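Local coordinates for flavodoxin-like domain (Synechococcus elongatus PCC 6301, PDB 3HLY), which probably binds FMN and takes part in electron transfer, as flavodoxins do, at residues G6-Y11 with V35-V40; I85-S90 with A100-F105. All blocks are in the same frame, centred on the assembly; numbering follows the deposited sequence.

How the contacts relate
Both contacts involve strands of one five-stranded parallel sheet, and contact 1 closes along the chain before contact 2 opens. Contact 1 pairs strand 3-7 with the edge strand 32-36; contact 2 sets strand 84-88 against helix 98-107. Strand 54-58 lies between strands 3-7 and 84-88, and the contact centres are about 16 Å apart. Helix 66-78 touches both, through L37 in contact 1 and through L101 and F105 in contact 2. They also meet directly where Y11 CE1 packs 3.5 Å from S90 OG. The loops after strands 3-7 and 84-88 thus come together at the C-terminal edge of the sheet, the end where flavodoxins hold their flavin.

Contact 1. Residues G6-Y11 with V35-V40; sequences GYLSDY and VDLRAV
G6 pairs with V35 and Y7 with D36 in parallel register where strands 3-7 and 32-36 end, the two strands of a beta-alpha-beta crossover through helix 14-27 in this flavodoxin-like fold. A weak bond from Y7 N to V35 O (3.3 Å) is followed by a firmer one from L37 N to Y7 O (2.9 Å). Beyond it both segments leave the sheet, and side chains take over the joining. The carboxylate of D36 turns back to the first strand's loop, its CG lying anti to the backbone N (chi1 -178°). D36 OD1 accepts from S9 N at 3.0 Å and, in an Asx turn, from R38 N at 3.2 Å, the two amides coming from opposite faces of the carboxylate. An alanine here in place of the aspartate would probably leave both amides without their shared acceptor and tie the S9 loop less firmly to the second strand. L37 CD1 meets L8 CD1 at 3.9 Å, the side chains crossing at about a right angle, while L37 also packs on A71 and I75 of helix 66-78. In flavodoxins the loop after the first strand wraps the FMN phosphate. Here R38 reaches along that loop, extended from CG to NE, with L8 CD2 over one guanidinium face. NE donates to S9 O at 2.6 Å, in the carbonyl plane and on a lone pair, while NH2 adds a weak bond to the same oxygen.

Contact 2. Residues I85-S90 with A100-F105; sequences IGLFDS and ALLAQF
The phenyl ring of F105 receives I85 squarely on one face: I85 CD1 sits 3.6 Å from the ring centroid, only 13° off the normal, a clear CH-pi contact. L87 comes to the same ring obliquely, its CD2 lying 4.2 Å from F105 CE2. Outside the two segments, the ring of F76 on helix 66-78 meets that of F105 with the planes at about 45°, and L57 of the neighbouring strand 54-58 touches it too, so F105, from helix 98-107, packs against both helix 66-78 and the sheet. With chi1 of I85 at 176°, CG1 extends away from the strand backbone N, and the next torsion sets CD1 over the ring; CG1 follows behind, 3.6 Å from F105 CD2. The two side chains cross at about a right angle, and I85 CG2 packs against F105 CB.

L87, two residues along and pointing to the same side of the strand, plugs into the helix one turn earlier. Its CD1 rests on the backbone itself, 3.5 Å from L102 N, as well as on L102 CB at 3.7 Å and L101 CB at 4.0 Å. The joint between the segments is thus apolar and largely buried. Segments 85-88 and 100-105 run antiparallel, their axes 9.7 Å apart at closest approach. Strand 84-88 and helix 98-107 form the beta-alpha half of a beta-alpha-beta crossover, continuing to strand 111-112, as expected of the layered, parallel-sheet flavodoxin-like fold.

Contact 1. Residues G6-Y11 with V35-V40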
# COMPACT_ATOMS: atom_id res chain seq x y z
N GLY A 6 -2.74 -1.24 3.02
CA GLY A 6 -2.75 -0.55 4.30
C GLY A 6 -2.71 0.96 4.11
O GLY A 6 -2.01 1.46 3.23
N TYR A 7 -3.48 1.67 4.92
CA TYR A 7 -3.53 3.13 4.84
C TYR A 7 -4.11 3.71 6.12
O TYR A 7 -4.47 2.97 7.03
CB TYR A 7 -4.39 3.58 3.66
CG TYR A 7 -5.80 3.03 3.69
CD1 TYR A 7 -6.04 1.69 3.40
CD2 TYR A 7 -6.88 3.83 4.06
CE1 TYR A 7 -7.32 1.16 3.47
CE2 TYR A 7 -8.17 3.31 4.14
CZ TYR A 7 -8.38 1.97 3.84
OH TYR A 7 -9.64 1.42 3.90
N LEU A 8 -4.20 5.03 6.19
CA LEU A 8 -4.77 5.68 7.36
C LEU A 8 -6.17 6.18 7.03
O LEU A 8 -6.37 6.88 6.04
CB LEU A 8 -3.91 6.86 7.83
CG LEU A 8 -2.64 6.57 8.61
CD1 LEU A 8 -1.59 6.00 7.68
CD2 LEU A 8 -2.13 7.87 9.24
N SER A 9 -7.13 5.82 7.87
CA SER A 9 -8.49 6.27 7.64
C SER A 9 -8.55 7.78 7.66
O SER A 9 -8.02 8.42 8.56
CB SER A 9 -9.42 5.72 8.72
OG SER A 9 -9.75 4.36 8.46
N ASP A 10 -9.20 8.34 6.66
CA ASP A 10 -9.39 9.78 6.56
C ASP A 10 -8.15 10.66 6.60
O ASP A 10 -8.20 11.78 7.11
CB ASP A 10 -10.39 10.22 7.64
CG ASP A 10 -11.67 9.41 7.60
OD1 ASP A 10 -12.06 8.98 6.50
OD2 ASP A 10 -12.30 9.19 8.67
N TYR A 11 -7.04 10.17 6.05
CA TYR A 11 -5.81 10.95 5.97
C TYR A 11 -5.63 11.31 4.51
O TYR A 11 -5.44 10.44 3.66
CB TYR A 11 -4.60 10.13 6.43
CG TYR A 11 -3.31 10.93 6.38
CD1 TYR A 11 -2.15 10.39 5.83
CD2 TYR A 11 -3.26 12.24 6.88
CE1 TYR A 11 -0.98 11.13 5.76
CE2 TYR A 11 -2.08 12.99 6.81
CZ TYR A 11 -0.95 12.43 6.24
OH TYR A 11 0.20 13.18 6.13
N VAL A 35 -6.64 -2.79 5.54
CA VAL A 35 -6.34 -2.58 6.95
C VAL A 35 -6.18 -1.09 7.21
O VAL A 35 -5.65 -0.36 6.38
CB VAL A 35 -5.03 -3.34 7.31
CG1 VAL A 35 -4.41 -2.76 8.57
CG2 VAL A 35 -5.34 -4.82 7.49
N ASP A 36 -6.68 -0.64 8.36
CA ASP A 36 -6.58 0.75 8.77
C ASP A 36 -5.45 0.76 9.79
O ASP A 36 -5.58 0.19 10.87
CB ASP A 36 -7.88 1.21 9.43
CG ASP A 36 -7.85 2.68 9.84
OD1 ASP A 36 -6.85 3.38 9.56
OD2 ASP A 36 -8.86 3.14 10.44
N LEU A 37 -4.34 1.40 9.43
CA LEU A 37 -3.18 1.45 10.31
C LEU A 37 -3.45 2.15 11.65
O LEU A 37 -2.84 1.82 12.67
CB LEU A 37 -2.03 2.12 9.56
CG LEU A 37 -1.76 1.46 8.19
CD1 LEU A 37 -0.65 2.18 7.46
CD2 LEU A 37 -1.40 -0.02 8.37
N ARG A 38 -4.39 3.09 11.64
CA ARG A 38 -4.76 3.82 12.85
C ARG A 38 -5.40 2.93 13.90
O ARG A 38 -5.39 3.27 15.08
CB ARG A 38 -5.79 4.91 12.55
CG ARG A 38 -5.38 6.06 11.68
CD ARG A 38 -6.58 7.00 11.60
NE ARG A 38 -6.42 8.06 10.62
CZ ARG A 38 -5.76 9.19 10.84
NH1 ARG A 38 -5.19 9.41 12.01
NH2 ARG A 38 -5.70 10.11 9.88
N ALA A 39 -5.96 1.79 13.49
CA ALA A 39 -6.64 0.94 14.45
C ALA A 39 -6.49 -0.58 14.36
O ALA A 39 -6.99 -1.29 15.23
CB ALA A 39 -8.12 1.28 14.43
N VAL A 40 -5.82 -1.09 13.34
CA VAL A 40 -5.69 -2.54 13.19
C VAL A 40 -4.87 -3.21 14.29
O VAL A 40 -3.97 -2.60 14.86
CB VAL A 40 -5.05 -2.91 11.83
CG1 VAL A 40 -3.60 -2.48 11.79
CG2 VAL A 40 -5.16 -4.41 11.60

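Contact 2. Residues I85-S90 with A100-F105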
# COMPACT_ATOMS: atom_id res chain seq x y z
N ILE A 85 5.89 -4.40 -3.56
CA ILE A 85 5.46 -3.25 -2.80
C ILE A 85 4.90 -2.20 -3.75
O ILE A 85 5.55 -1.80 -4.71
CB ILE A 85 6.64 -2.63 -2.01
CG1 ILE A 85 6.17 -1.36 -1.29
CG2 ILE A 85 7.81 -2.31 -2.93
CD1 ILE A 85 5.16 -1.64 -0.20
N GLY A 86 3.66 -1.81 -3.49
CA GLY A 86 3.02 -0.77 -4.30
C GLY A 86 2.89 0.43 -3.38
O GLY A 86 2.29 0.33 -2.32
N LEU A 87 3.48 1.55 -3.77
CA LEU A 87 3.40 2.75 -2.97
C LEU A 87 2.57 3.84 -3.66
O LEU A 87 2.58 3.95 -4.89
CB LEU A 87 4.82 3.28 -2.70
CG LEU A 87 5.68 2.36 -1.82
CD1 LEU A 87 7.12 2.85 -1.78
CD2 LEU A 87 5.09 2.32 -0.41
N PHE A 88 1.83 4.60 -2.88
CA PHE A 88 1.03 5.71 -3.41
C PHE A 88 1.05 6.86 -2.41
O PHE A 88 0.93 6.65 -1.20
CB PHE A 88 -0.41 5.28 -3.72
CG PHE A 88 -1.28 5.03 -2.52
CD1 PHE A 88 -1.95 6.08 -1.90
CD2 PHE A 88 -1.51 3.73 -2.06
CE1 PHE A 88 -2.85 5.84 -0.85
CE2 PHE A 88 -2.41 3.48 -1.01
CZ PHE A 88 -3.08 4.53 -0.40
N ASP A 89 1.24 8.07 -2.91
CA ASP A 89 1.26 9.24 -2.05
C ASP A 89 -0.17 9.54 -1.63
O ASP A 89 -1.05 9.71 -2.47
CB ASP A 89 1.87 10.42 -2.80
CG ASP A 89 2.15 11.60 -1.90
OD1 ASP A 89 2.99 12.44 -2.27
OD2 ASP A 89 1.52 11.69 -0.81
N SER A 90 -0.41 9.61 -0.32
CA SER A 90 -1.74 9.88 0.20
C SER A 90 -2.16 11.35 0.14
O SER A 90 -3.35 11.67 0.29
CB SER A 90 -1.83 9.38 1.64
OG SER A 90 -0.85 10.00 2.45
N ALA A 100 11.64 7.40 0.43
CA ALA A 100 12.15 6.88 1.70
C ALA A 100 11.60 5.48 1.99
O ALA A 100 12.35 4.57 2.34
CB ALA A 100 11.78 7.83 2.84
N LEU A 101 10.28 5.31 1.84
CA LEU A 101 9.65 4.02 2.06
C LEU A 101 10.18 3.03 1.04
O LEU A 101 10.53 1.91 1.39
CB LEU A 101 8.13 4.11 1.89
CG LEU A 101 7.28 4.79 2.97
CD1 LEU A 101 7.48 4.07 4.30
CD2 LEU A 101 7.69 6.25 3.08
N LEU A 102 10.23 3.46 -0.21
CA LEU A 102 10.70 2.59 -1.28
C LEU A 102 12.10 2.04 -1.01
O LEU A 102 12.38 0.88 -1.30
CB LEU A 102 10.66 3.34 -2.63
CG LEU A 102 11.12 2.56 -3.87
CD1 LEU A 102 10.23 1.34 -4.09
CD2 LEU A 102 11.09 3.46 -5.08
N ALA A 103 12.98 2.88 -0.46
CA ALA A 103 14.34 2.43 -0.15
C ALA A 103 14.28 1.29 0.87
O ALA A 103 14.86 0.23 0.67
CB ALA A 103 15.17 3.60 0.39
N GLN A 104 13.54 1.52 1.95
CA GLN A 104 13.38 0.52 3.00
C GLN A 104 12.92 -0.84 2.49
O GLN A 104 13.50 -1.86 2.84
CB GLN A 104 12.40 1.02 4.05
CG GLN A 104 13.07 1.48 5.32
CD GLN A 104 12.07 1.99 6.32
OE1 GLN A 104 11.47 3.05 6.12
NE2 GLN A 104 11.87 1.25 7.40
N PHE A 105 11.88 -0.85 1.65
CA PHE A 105 11.37 -2.10 1.10
C PHE A 105 12.34 -2.78 0.14
O PHE A 105 12.49 -4.01 0.18
CB PHE A 105 10.03 -1.86 0.38
CG PHE A 105 8.87 -1.64 1.32
CD1 PHE A 105 8.39 -2.68 2.11
CD2 PHE A 105 8.26 -0.40 1.42
CE1 PHE A 105 7.33 -2.49 2.99
CE2 PHE A 105 7.20 -0.19 2.29
CZ PHE A 105 6.73 -1.25 3.08